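PDB 5ZB2: DNA repair protein RAD7 from Saccharomyces cerevisiae, which promotes global genome nucleotide excision repair as part of the GGR complex, helping to remove damage from nontranscribing DNA. Local coordinates for residues N36-V41 / L68-K73; N49-A54 / R78-D83; R61-H66 / S85-D90. All blocks are in the same frame, centred on the assembly; numbering follows the deposited sequence.

Interaction 1. Residues N36-V41 / L68-K73; sequences NKLRDV and LQLFLK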
loop_
_atom_site.group_PDB
_atom_site.type_symbol
_atom_site.label_atom_id
_atom_site.label_comp_id
_atom_site.label_asym_id
_atom_site.label_seq_id
_atom_site.Cartn_x
_atom_site.Cartn_y
_atom_site.Cartn_z
ATOM N N ASN A 36 19.932 -4.902 5.651
ATOM C CA ASN A 36 21.082 -5.316 6.450
ATOM C C ASN A 36 21.848 -4.106 6.969
ATOM O O ASN A 36 22.328 -4.104 8.108
ATOM C CB ASN A 36 22.008 -6.213 5.627
ATOM C CG ASN A 36 21.425 -7.590 5.380
ATOM O OD1 ASN A 36 20.545 -8.050 6.107
ATOM N ND2 ASN A 36 21.928 -8.263 4.352
ATOM N N LYS A 37 21.971 -3.065 6.145
ATOM C CA LYS A 37 22.664 -1.854 6.574
ATOM C C LYS A 37 22.023 -1.273 7.828
ATOM O O LYS A 37 22.716 -0.930 8.792
ATOM C CB LYS A 37 22.670 -0.824 5.443
ATOM C CG LYS A 37 23.404 0.477 5.766
ATOM C CD LYS A 37 24.889 0.250 6.015
ATOM C CE LYS A 37 25.618 1.566 6.259
ATOM N NZ LYS A 37 27.074 1.361 6.512
ATOM N N LEU A 38 20.692 -1.162 7.837
ATOM C CA LEU A 38 20.002 -0.646 9.018
ATOM C C LEU A 38 20.325 -1.484 10.251
ATOM O O LEU A 38 20.659 -0.946 11.313
ATOM C CB LEU A 38 18.493 -0.614 8.772
ATOM C CG LEU A 38 17.618 -0.218 9.964
ATOM C CD1 LEU A 38 17.995 1.155 10.476
ATOM C CD2 LEU A 38 16.145 -0.261 9.583
ATOM N N ARG A 39 20.226 -2.809 10.128
ATOM C CA ARG A 39 20.514 -3.676 11.266
ATOM C C ARG A 39 21.979 -3.582 11.677
ATOM O O ARG A 39 22.294 -3.547 12.873
ATOM C CB ARG A 39 20.145 -5.121 10.932
ATOM C CG ARG A 39 18.645 -5.375 10.870
ATOM C CD ARG A 39 18.342 -6.834 10.558
ATOM N NE ARG A 39 18.569 -7.161 9.152
ATOM C CZ ARG A 39 17.636 -7.128 8.202
ATOM N NH1 ARG A 39 16.386 -6.781 8.487
ATOM N NH2 ARG A 39 17.953 -7.447 6.956
ATOM N N ASP A 40 22.890 -3.540 10.703
ATOM C CA ASP A 40 24.311 -3.470 11.030
ATOM C C ASP A 40 24.661 -2.138 11.680
ATOM O O ASP A 40 25.495 -2.086 12.591
ATOM C CB ASP A 40 25.150 -3.693 9.772
ATOM C CG ASP A 40 25.037 -5.112 9.237
ATOM O OD1 ASP A 40 24.792 -6.038 10.039
ATOM O OD2 ASP A 40 25.196 -5.300 8.013
ATOM N N VAL A 41 24.030 -1.049 11.233
ATOM C CA VAL A 41 24.317 0.270 11.798
ATOM C C VAL A 41 23.945 0.322 13.271
ATOM O O VAL A 41 24.582 1.037 14.054
ATOM C CB VAL A 41 23.584 1.365 10.992
ATOM C CG1 VAL A 41 23.555 2.686 11.755
ATOM C CG2 VAL A 41 24.257 1.565 9.642
ATOM N N LEU A 68 8.983 -1.846 11.980
ATOM C CA LEU A 68 8.811 -3.082 11.224
ATOM C C LEU A 68 9.962 -3.322 10.259
ATOM O O LEU A 68 10.261 -4.472 9.920
ATOM C CB LEU A 68 7.488 -3.037 10.455
ATOM C CG LEU A 68 7.210 -4.191 9.488
ATOM C CD1 LEU A 68 7.091 -5.507 10.245
ATOM C CD2 LEU A 68 5.952 -3.912 8.681
ATOM N N GLN A 69 10.615 -2.253 9.803
ATOM C CA GLN A 69 11.666 -2.384 8.803
ATOM C C GLN A 69 12.881 -3.126 9.334
ATOM O O GLN A 69 13.690 -3.608 8.534
ATOM C CB GLN A 69 12.069 -0.997 8.297
ATOM C CG GLN A 69 10.952 -0.295 7.541
ATOM C CD GLN A 69 11.335 1.097 7.101
ATOM O OE1 GLN A 69 11.603 1.339 5.924
ATOM N NE2 GLN A 69 11.369 2.021 8.047
ATOM N N LEU A 70 13.024 -3.232 10.658
ATOM C CA LEU A 70 14.100 -4.021 11.247
ATOM C C LEU A 70 13.982 -5.503 10.908
ATOM O O LEU A 70 14.980 -6.232 10.980
ATOM C CB LEU A 70 14.096 -3.839 12.769
ATOM C CG LEU A 70 14.251 -2.395 13.259
ATOM C CD1 LEU A 70 13.776 -2.244 14.699
ATOM C CD2 LEU A 70 15.698 -1.948 13.124
ATOM N N PHE A 71 12.790 -5.965 10.534
ATOM C CA PHE A 71 12.521 -7.383 10.345
ATOM C C PHE A 71 12.381 -7.773 8.878
ATOM O O PHE A 71 11.967 -8.900 8.586
ATOM C CB PHE A 71 11.250 -7.770 11.105
ATOM C CG PHE A 71 11.283 -7.416 12.560
ATOM C CD1 PHE A 71 10.894 -6.158 12.990
ATOM C CD2 PHE A 71 11.699 -8.340 13.503
ATOM C CE1 PHE A 71 10.925 -5.830 14.330
ATOM C CE2 PHE A 71 11.730 -8.016 14.844
ATOM C CZ PHE A 71 11.343 -6.763 15.257
ATOM N N LEU A 72 12.717 -6.882 7.950
ATOM C CA LEU A 72 12.473 -7.118 6.535
ATOM C C LEU A 72 13.719 -7.657 5.839
ATOM O O LEU A 72 14.853 -7.328 6.198
ATOM C CB LEU A 72 12.009 -5.833 5.841
ATOM C CG LEU A 72 10.688 -5.228 6.326
ATOM C CD1 LEU A 72 10.359 -3.970 5.533
ATOM C CD2 LEU A 72 9.543 -6.224 6.230
ATOM N N LYS A 73 13.487 -8.489 4.824
ATOM C CA LYS A 73 14.549 -9.091 4.019
ATOM C C LYS A 73 15.548 -9.855 4.892
ATOM O O LYS A 73 16.755 -9.612 4.865
ATOM C CB LYS A 73 15.255 -8.025 3.175
ATOM C CG LYS A 73 14.410 -7.450 2.036
ATOM C CD LYS A 73 13.837 -8.530 1.115
ATOM C CE LYS A 73 14.909 -9.461 0.562
ATOM N NZ LYS A 73 14.321 -10.559 -0.259
#
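Arg39 lies at the tightly packed centre of this contact, its guanidinium reaching out from helix 8-41 to the backbone carbonyls of the 3-10 turn 69-71 and of Leu72 just after it. Arg39 NH1 spans two of them, with Leu72 O at 2.8 Å and Leu70 O at 2.9 Å. Both oxygens lie close to the guanidinium plane, yet NH1 stands above the Leu70 carbonyl plane and is only modestly tilted from that of Leu72. Arg39 NH2 reaches the same Leu72 O at 3.2 Å in a more bent bond. A bend at chi3 of Arg39 (-76°) swings the group along the helix, where Arg39 NH2 also meets Asn36 OD1 at 2.8 Å, almost straight (172°). Two backbone carbonyls and the Asn36 amide oxygen thus hold the buried guanidinium against turning. The bonds tie the end of the long helix that opens this C-terminal part of Rad7 to the segment leading into strand 78-81, the first of the leucine-rich-repeat domain. Next to this polar knot, Leu38 and Leu70 cross at about a right angle, their CD2 methyls 3.9 Å apart, and the second copy of Rad7 covers them with Trp23 and Ile16. The partly exposed end is looser: Asn36 OD1 comes no closer to Lys73 O than 4.3 Å, and the Lys73 chain turns off to a salt bridge with Asp28, earlier on the same helix.

Interaction 2. Residues N49-A54 / R78-D83; sequences NLNNLA and RLTFSD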
loop_
_atom_site.group_PDB
_atom_site.type_symbol
_atom_site.label_atom_id
_atom_site.label_comp_id
_atom_site.label_asym_id
_atom_site.label_seq_id
_atom_site.Cartn_x
_atom_site.Cartn_y
_atom_site.Cartn_z
ATOM N N ASN A 49 17.921 -13.736 17.255
ATOM C CA ASN A 49 17.465 -12.730 18.204
ATOM C C ASN A 49 16.343 -11.856 17.663
ATOM O O ASN A 49 15.877 -10.963 18.380
ATOM C CB ASN A 49 18.638 -11.839 18.628
ATOM C CG ASN A 49 19.513 -12.488 19.681
ATOM O OD1 ASN A 49 19.021 -13.196 20.558
ATOM N ND2 ASN A 49 20.815 -12.242 19.602
ATOM N N LEU A 50 15.891 -12.081 16.426
ATOM C CA LEU A 50 14.857 -11.223 15.856
ATOM C C LEU A 50 13.557 -11.324 16.646
ATOM O O LEU A 50 12.874 -10.316 16.860
ATOM C CB LEU A 50 14.623 -11.578 14.386
ATOM C CG LEU A 50 15.675 -11.089 13.384
ATOM C CD1 LEU A 50 15.305 -11.525 11.975
ATOM C CD2 LEU A 50 15.853 -9.573 13.433
ATOM N N ASN A 51 13.198 -12.529 17.093
ATOM C CA ASN A 51 11.981 -12.681 17.883
ATOM C C ASN A 51 12.119 -12.008 19.242
ATOM O O ASN A 51 11.154 -11.428 19.754
ATOM C CB ASN A 51 11.640 -14.158 18.049
ATOM C CG ASN A 51 10.831 -14.698 16.891
ATOM O OD1 ASN A 51 9.807 -14.128 16.518
ATOM N ND2 ASN A 51 11.292 -15.797 16.309
ATOM N N ASN A 52 13.309 -12.076 19.844
ATOM C CA ASN A 52 13.544 -11.357 21.091
ATOM C C ASN A 52 13.403 -9.856 20.883
ATOM O O ASN A 52 12.841 -9.154 21.732
ATOM C CB ASN A 52 14.929 -11.696 21.643
ATOM C CG ASN A 52 15.025 -13.129 22.137
ATOM O OD1 ASN A 52 15.908 -13.884 21.726
ATOM N ND2 ASN A 52 14.116 -13.510 23.025
ATOM N N LEU A 53 13.899 -9.347 19.754
ATOM C CA LEU A 53 13.737 -7.931 19.449
ATOM C C LEU A 53 12.263 -7.577 19.302
ATOM O O LEU A 53 11.792 -6.584 19.867
ATOM C CB LEU A 53 14.515 -7.585 18.178
ATOM C CG LEU A 53 14.367 -6.160 17.637
ATOM C CD1 LEU A 53 14.770 -5.122 18.675
ATOM C CD2 LEU A 53 15.194 -5.997 16.371
ATOM N N ALA A 54 11.513 -8.395 18.559
ATOM C CA ALA A 54 10.082 -8.156 18.405
ATOM C C ALA A 54 9.382 -8.128 19.757
ATOM O O ALA A 54 8.493 -7.300 19.987
ATOM C CB ALA A 54 9.469 -9.230 17.505
ATOM N N ARG A 78 10.333 -18.469 11.359
ATOM C CA ARG A 78 9.273 -18.386 12.357
ATOM C C ARG A 78 9.331 -17.014 13.013
ATOM O O ARG A 78 10.325 -16.674 13.661
ATOM C CB ARG A 78 9.421 -19.493 13.401
ATOM C CG ARG A 78 9.431 -20.899 12.808
ATOM C CD ARG A 78 9.642 -21.958 13.878
ATOM N NE ARG A 78 10.919 -21.796 14.569
ATOM C CZ ARG A 78 11.317 -22.537 15.599
ATOM N NH1 ARG A 78 10.538 -23.502 16.071
ATOM N NH2 ARG A 78 12.497 -22.313 16.160
ATOM N N LEU A 79 8.267 -16.233 12.841
ATOM C CA LEU A 79 8.184 -14.882 13.379
ATOM C C LEU A 79 6.943 -14.756 14.250
ATOM O O LEU A 79 5.856 -15.194 13.858
ATOM C CB LEU A 79 8.144 -13.842 12.251
ATOM C CG LEU A 79 7.987 -12.384 12.692
ATOM C CD1 LEU A 79 9.170 -11.935 13.541
ATOM C CD2 LEU A 79 7.814 -11.477 11.480
ATOM N N THR A 80 7.112 -14.146 15.423
ATOM C CA THR A 80 6.021 -13.867 16.348
ATOM C C THR A 80 6.026 -12.382 16.679
ATOM O O THR A 80 7.063 -11.834 17.062
ATOM C CB THR A 80 6.158 -14.693 17.639
ATOM O OG1 THR A 80 6.049 -16.086 17.331
ATOM C CG2 THR A 80 5.082 -14.319 18.657
ATOM N N PHE A 81 4.867 -11.738 16.519
ATOM C CA PHE A 81 4.647 -10.350 16.929
ATOM C C PHE A 81 3.592 -10.361 18.026
ATOM O O PHE A 81 2.436 -10.719 17.774
ATOM C CB PHE A 81 4.185 -9.478 15.755
ATOM C CG PHE A 81 5.284 -9.053 14.809
ATOM C CD1 PHE A 81 6.623 -9.153 15.154
ATOM C CD2 PHE A 81 4.958 -8.521 13.569
ATOM C CE1 PHE A 81 7.613 -8.742 14.273
ATOM C CE2 PHE A 81 5.941 -8.110 12.690
ATOM C CZ PHE A 81 7.270 -8.221 13.042
ATOM N N SER A 82 3.981 -9.959 19.240
ATOM C CA SER A 82 3.084 -10.048 20.387
ATOM C C SER A 82 2.056 -8.922 20.434
ATOM O O SER A 82 1.011 -9.086 21.072
ATOM C CB SER A 82 3.894 -10.057 21.687
ATOM O OG SER A 82 4.704 -11.218 21.767
ATOM N N ASP A 83 2.318 -7.789 19.782
ATOM C CA ASP A 83 1.341 -6.696 19.744
ATOM C C ASP A 83 1.521 -5.959 18.420
ATOM O O ASP A 83 2.433 -5.139 18.293
ATOM C CB ASP A 83 1.516 -5.756 20.929
ATOM C CG ASP A 83 0.477 -4.640 20.952
ATOM O OD1 ASP A 83 -0.126 -4.350 19.896
ATOM O OD2 ASP A 83 0.267 -4.044 22.028
HETATM O O HOH W 1 8.668 -12.429 19.357
#
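Asn51, in the first turn of helix 50-59, lays its amide against the backbone of strand 78-81 and holds it at two points. Asn51 OD1 accepts from Thr80 N at 2.9 Å, the donor tilted slightly from the carbonyl plane, while Asn51 ND2 gives a fairly straight bond (160°) to Arg78 O at 3.0 Å. With CG anti to the carbonyl carbon (chi1 -86°), the amide is carried over to the strand and straddles Leu79, whose CD1 lies 3.8 Å from Asn51 OD1. Were the amide replaced by the methyl of an alanine, Thr80 N and Arg78 O would probably lose their side-chain mates and the helix its direct hold on the strand backbone. The main chain of Asn51 joins in through a water that lies 2.7 Å from Asn51 O and 2.9 Å from Thr80 O, placed to bridge them. One turn on, Ala54 points its methyl at the strand: Ala54 CB packs 3.6 Å from Thr80 O and meets the edge of the Phe81 ring at CD1, 3.7 Å away. Leu79 CG lies over one face of that same ring, so the methyl and the leucine contact it from edge and face. The small alanine side chain suits the close approach here, where the axes of helix 50-54 and strand 78-81 pass 7.9 Å apart and run almost parallel (8°). On its other side the strand makes backbone hydrogen bonds from Leu79 and Phe81 to strand 104-108. Helix 50-59 therefore flanks the outermost strand of the leucine-rich-repeat array, in the manner of an N-terminal cap, and its Leu53 packs in turn on Leu92 of the Elongin-C chain.

Interaction 3. Residues R61-H66 / S85-D90; sequences RALNDH and SKISFD. With 9FO (3,6,9,12,15,18,21,24,27,30,33,36,39,42,45,48,51,54,57-nonadecaoxanonapentacontane-1,59-diol), chain K.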
loop_
_atom_site.group_PDB
_atom_site.type_symbol
_atom_site.label_atom_id
_atom_site.label_comp_id
_atom_site.label_asym_id
_atom_site.label_seq_id
_atom_site.Cartn_x
_atom_site.Cartn_y
_atom_site.Cartn_z
ATOM N N ARG A 61 4.998 -1.231 23.232
ATOM C CA ARG A 61 4.075 -0.645 22.256
ATOM C C ARG A 61 4.840 0.093 21.161
ATOM O O ARG A 61 4.394 1.119 20.642
ATOM C CB ARG A 61 3.074 0.291 22.939
ATOM C CG ARG A 61 2.161 -0.399 23.939
ATOM C CD ARG A 61 1.286 0.595 24.696
ATOM N NE ARG A 61 0.278 1.239 23.850
ATOM C CZ ARG A 61 0.387 2.457 23.319
ATOM N NH1 ARG A 61 1.466 3.201 23.526
ATOM N NH2 ARG A 61 -0.597 2.938 22.571
ATOM N N ALA A 62 6.007 -0.443 20.803
ATOM C CA ALA A 62 6.910 0.206 19.864
ATOM C C ALA A 62 6.997 -0.523 18.530
ATOM O O ALA A 62 7.847 -0.180 17.704
ATOM C CB ALA A 62 8.306 0.333 20.478
ATOM N N LEU A 63 6.153 -1.523 18.302
ATOM C CA LEU A 63 6.099 -2.201 17.014
ATOM C C LEU A 63 5.106 -1.469 16.118
ATOM O O LEU A 63 3.922 -1.352 16.455
ATOM C CB LEU A 63 5.706 -3.665 17.188
ATOM C CG LEU A 63 5.899 -4.568 15.967
ATOM C CD1 LEU A 63 7.364 -4.654 15.552
ATOM C CD2 LEU A 63 5.349 -5.959 16.245
ATOM N N ASN A 64 5.595 -0.960 14.989
ATOM C CA ASN A 64 4.770 -0.189 14.069
ATOM C C ASN A 64 5.408 -0.266 12.686
ATOM O O ASN A 64 6.400 -0.969 12.478
ATOM C CB ASN A 64 4.609 1.254 14.566
ATOM C CG ASN A 64 5.938 1.971 14.738
ATOM O OD1 ASN A 64 6.839 1.845 13.908
ATOM N ND2 ASN A 64 6.066 2.724 15.825
ATOM N N ASP A 65 4.822 0.459 11.728
ATOM C CA ASP A 65 5.319 0.390 10.354
ATOM C C ASP A 65 6.759 0.875 10.254
ATOM O O ASP A 65 7.503 0.441 9.366
ATOM C CB ASP A 65 4.433 1.212 9.419
ATOM C CG ASP A 65 3.084 0.562 9.155
ATOM O OD1 ASP A 65 2.857 -0.582 9.612
ATOM O OD2 ASP A 65 2.251 1.197 8.470
ATOM N N HIS A 66 7.162 1.780 11.145
ATOM C CA HIS A 66 8.517 2.320 11.124
ATOM C C HIS A 66 9.523 1.271 11.588
ATOM O O HIS A 66 10.452 0.912 10.855
ATOM C CB HIS A 66 8.567 3.573 12.008
ATOM C CG HIS A 66 9.804 4.401 11.842
ATOM N ND1 HIS A 66 10.173 4.958 10.637
ATOM C CD2 HIS A 66 10.738 4.795 12.742
ATOM C CE1 HIS A 66 11.292 5.644 10.797
ATOM N NE2 HIS A 66 11.656 5.560 12.064
ATOM N N SER A 85 -0.886 -3.997 17.124
ATOM C CA SER A 85 -1.991 -3.044 17.053
ATOM C C SER A 85 -1.677 -1.870 16.134
ATOM O O SER A 85 -2.552 -1.396 15.402
ATOM C CB SER A 85 -2.340 -2.545 18.456
ATOM O OG SER A 85 -2.954 -3.568 19.212
ATOM N N LYS A 86 -0.432 -1.391 16.150
ATOM C CA LYS A 86 -0.054 -0.196 15.407
ATOM C C LYS A 86 0.414 -0.484 13.983
ATOM O O LYS A 86 0.715 0.462 13.246
ATOM C CB LYS A 86 1.043 0.559 16.165
ATOM C CG LYS A 86 0.596 1.080 17.523
ATOM C CD LYS A 86 1.711 1.833 18.233
ATOM C CE LYS A 86 1.240 2.406 19.560
ATOM N NZ LYS A 86 2.293 3.223 20.224
ATOM N N ILE A 87 0.484 -1.749 13.576
ATOM C CA ILE A 87 0.879 -2.096 12.212
ATOM C C ILE A 87 -0.319 -1.922 11.288
ATOM O O ILE A 87 -1.387 -2.499 11.521
ATOM C CB ILE A 87 1.421 -3.535 12.153
ATOM C CG1 ILE A 87 2.728 -3.638 12.947
ATOM C CG2 ILE A 87 1.626 -3.993 10.695
ATOM C CD1 ILE A 87 3.210 -5.067 13.157
ATOM N N SER A 88 -0.138 -1.145 10.223
ATOM C CA SER A 88 -1.227 -0.858 9.303
ATOM C C SER A 88 -1.395 -1.993 8.300
ATOM O O SER A 88 -0.588 -2.922 8.226
ATOM C CB SER A 88 -0.975 0.451 8.556
ATOM O OG SER A 88 0.007 0.267 7.552
ATOM N N PHE A 89 -2.463 -1.903 7.502
ATOM C CA PHE A 89 -2.682 -2.909 6.467
ATOM C C PHE A 89 -1.542 -2.918 5.460
ATOM O O PHE A 89 -1.199 -3.977 4.922
ATOM C CB PHE A 89 -4.024 -2.673 5.769
ATOM C CG PHE A 89 -4.033 -1.501 4.829
ATOM C CD1 PHE A 89 -4.123 -0.208 5.312
ATOM C CD2 PHE A 89 -3.975 -1.697 3.458
ATOM C CE1 PHE A 89 -4.139 0.872 4.446
ATOM C CE2 PHE A 89 -3.990 -0.620 2.587
ATOM C CZ PHE A 89 -4.072 0.666 3.083
ATOM N N ASP A 90 -0.932 -1.755 5.202
ATOM C CA ASP A 90 0.231 -1.712 4.323
ATOM C C ASP A 90 1.443 -2.358 4.983
ATOM O O ASP A 90 2.261 -2.992 4.307
ATOM C CB ASP A 90 0.546 -0.267 3.924
ATOM C CG ASP A 90 -0.318 0.230 2.777
ATOM O OD1 ASP A 90 -0.866 -0.608 2.029
ATOM O OD2 ASP A 90 -0.437 1.464 2.612
HETATM O OAA 9FO K . 1.884 -5.659 -10.215
HETATM C CAB 9FO K . 2.960 -5.440 -9.346
HETATM C CAC 9FO K . 3.726 -4.193 -9.786
HETATM O OAD 9FO K . 5.014 -4.202 -9.238
HETATM C CAE 9FO K . 5.082 -3.865 -7.884
HETATM C CAF 9FO K . 6.440 -4.293 -7.327
HETATM O OAG 9FO K . 6.316 -4.577 -5.963
HETATM C CAH 9FO K . 5.767 -5.833 -5.686
HETATM C CAI 9FO K . 4.807 -5.691 -4.513
HETATM O OAJ 9FO K . 3.570 -5.275 -5.010
HETATM C CAK 9FO K . 2.900 -4.349 -4.204
HETATM C CAL 9FO K . 1.770 -3.712 -5.005
HETATM O OAM 9FO K . 1.768 -2.328 -4.797
HETATM C CAN 9FO K . 1.448 -1.585 -5.935
HETATM C CAO 9FO K . 2.674 -1.492 -6.832
HETATM O OAP 9FO K . 3.029 -0.150 -7.006
HETATM C CAQ 9FO K . 4.264 0.026 -7.634
HETATM C CAR 9FO K . 5.374 -0.192 -6.614
HETATM O OAS 9FO K . 6.583 0.309 -7.101
HETATM C CAT 9FO K . 7.703 -0.434 -6.709
HETATM C CAU 9FO K . 7.900 -0.383 -5.193
HETATM O OAV 9FO K . 7.905 -1.686 -4.686
HETATM C CAW 9FO K . 7.921 -1.757 -3.289
HETATM C CAX 9FO K . 7.827 -3.219 -2.858
HETATM O OAY 9FO K . 6.517 -3.530 -2.474
HETATM C CAZ 9FO K . 6.149 -3.073 -1.202
HETATM C CBA 9FO K . 4.817 -3.703 -0.805
HETATM O OBB 9FO K . 3.882 -2.716 -0.479
HETATM C CBC 9FO K . 3.036 -2.318 -1.521
HETATM C CBD 9FO K . 1.940 -1.431 -0.940
HETATM O OBE 9FO K . 2.431 -0.132 -0.803
HETATM C CBF 9FO K . 2.084 0.458 0.413
HETATM C CBG 9FO K . 2.582 1.898 0.437
HETATM O OBH 9FO K . 3.580 2.056 -0.537
HETATM C CBI 9FO K . 4.508 3.072 -0.269
HETATM C CBJ 9FO K . 5.808 2.799 -1.020
HETATM O OBK 9FO K . 6.888 3.094 -0.174
HETATM C CBL 9FO K . 7.938 2.166 -0.195
HETATM C CBM 9FO K . 8.719 2.269 1.111
HETATM O OBN 9FO K . 9.608 1.194 1.211
HETATM C CBO 9FO K . 9.112 0.085 1.904
HETATM C CBP 9FO K . 9.223 0.302 3.414
HETATM O OBQ 9FO K . 8.216 -0.450 4.031
HETATM C CBR 9FO K . 7.761 0.015 5.269
HETATM C CBS 9FO K . 6.332 -0.492 5.437
HETATM O OBT 9FO K . 5.524 0.560 5.881
HETATM C CBU 9FO K . 4.198 0.499 5.440
HETATM C CBV 9FO K . 3.592 1.894 5.523
HETATM O OBW 9FO K . 3.885 2.577 4.340
HETATM C CBX 9FO K . 3.420 3.896 4.313
HETATM C CBY 9FO K . 4.116 4.663 3.192
HETATM O OBZ 9FO K . 5.489 4.393 3.201
HETATM C CCA 9FO K . 6.290 5.543 3.190
HETATM C CCB 9FO K . 7.725 5.160 2.836
HETATM O OCC 9FO K . 8.481 4.824 3.965
HETATM C CCD 9FO K . 8.064 3.703 4.692
HETATM C CCE 9FO K . 7.178 4.194 5.834
HETATM O OCF 9FO K . 7.587 3.650 7.057
HETATM C CCG 9FO K . 6.627 3.734 8.074
HETATM C CCH 9FO K . 6.034 5.143 8.156
HETATM O OCI 9FO K . 5.502 5.357 9.433
HETATM O O HOH W 2 1.847 -2.612 17.469
HETATM O O HOH W 3 2.483 2.073 11.959
#
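Asp65 grips Ser88 with both carboxylate oxygens. Asp65 OD2 receives the hydroxyl Ser88 OG at 2.6 Å on its syn lone pair, and Asp65 OD1 receives Ser88 N at 3.1 Å, also from the syn side but somewhat out of the carboxylate plane. The bound polyether touches this aspartate too, its CBV 3.3 Å from Asp65 OD2. Ser88 OG is set between its backbone N and carbonyl carbon (chi1 75°), which lets the one hydroxyl donate to Asp65 while accepting from the first amides of the helix. Beside this pair, Leu63 CD2 and Ile87 CD1 meet obliquely at 3.9 Å, and both residues also pack on Phe81. Lys86, extended beyond CG, runs to the far end of the contact, where Lys86 NZ donates to Arg61 O at 3.0 Å in the carbonyl plane; Arg61 itself, with a poorly ordered side chain, closes helix 50-59 in a Schellman motif. Two waters stitch the backbones between these ends: one links Leu63 O to Lys86 N, the other Asp65 N to Lys86 O. Farther out, Asp90 is salt-bridged to Lys93 of its own chain and to Lys93 of the second Rad7 copy. Ser88 is the N-cap of helix 89-98, its OG accepting from Gly91 N and weakly from Asp90 N, at the strand-loop-helix turn of a leucine-rich repeat, in which strand 78-81 runs through a loop into helix 89-98.

Phe71 and Phe81 knit the three contacts into one core at the N-terminal end of the repeat domain. Phe71, from the 68-73 segment of interaction 1, packs on interaction 2 with CE2 3.3 Å from Leu50 O, and on interaction 3 with CE1 3.9 Å from Leu63 CD1. Its ring also meets that of Phe81 edge-to-face. Interactions 2 and 3, their centres about 13 Å apart, join where Phe81 CG lies 3.4 Å from Leu63 CD2. Interactions 1 and 3 both touch the second Rad7 copy and the polyether pocket: interaction 1 supplies Gln69, interaction 3 Asp65, His66 and Asp90. Interaction 2 stands back. The side chain of Phe81 is about 11 Å from the bound 9FO polyether.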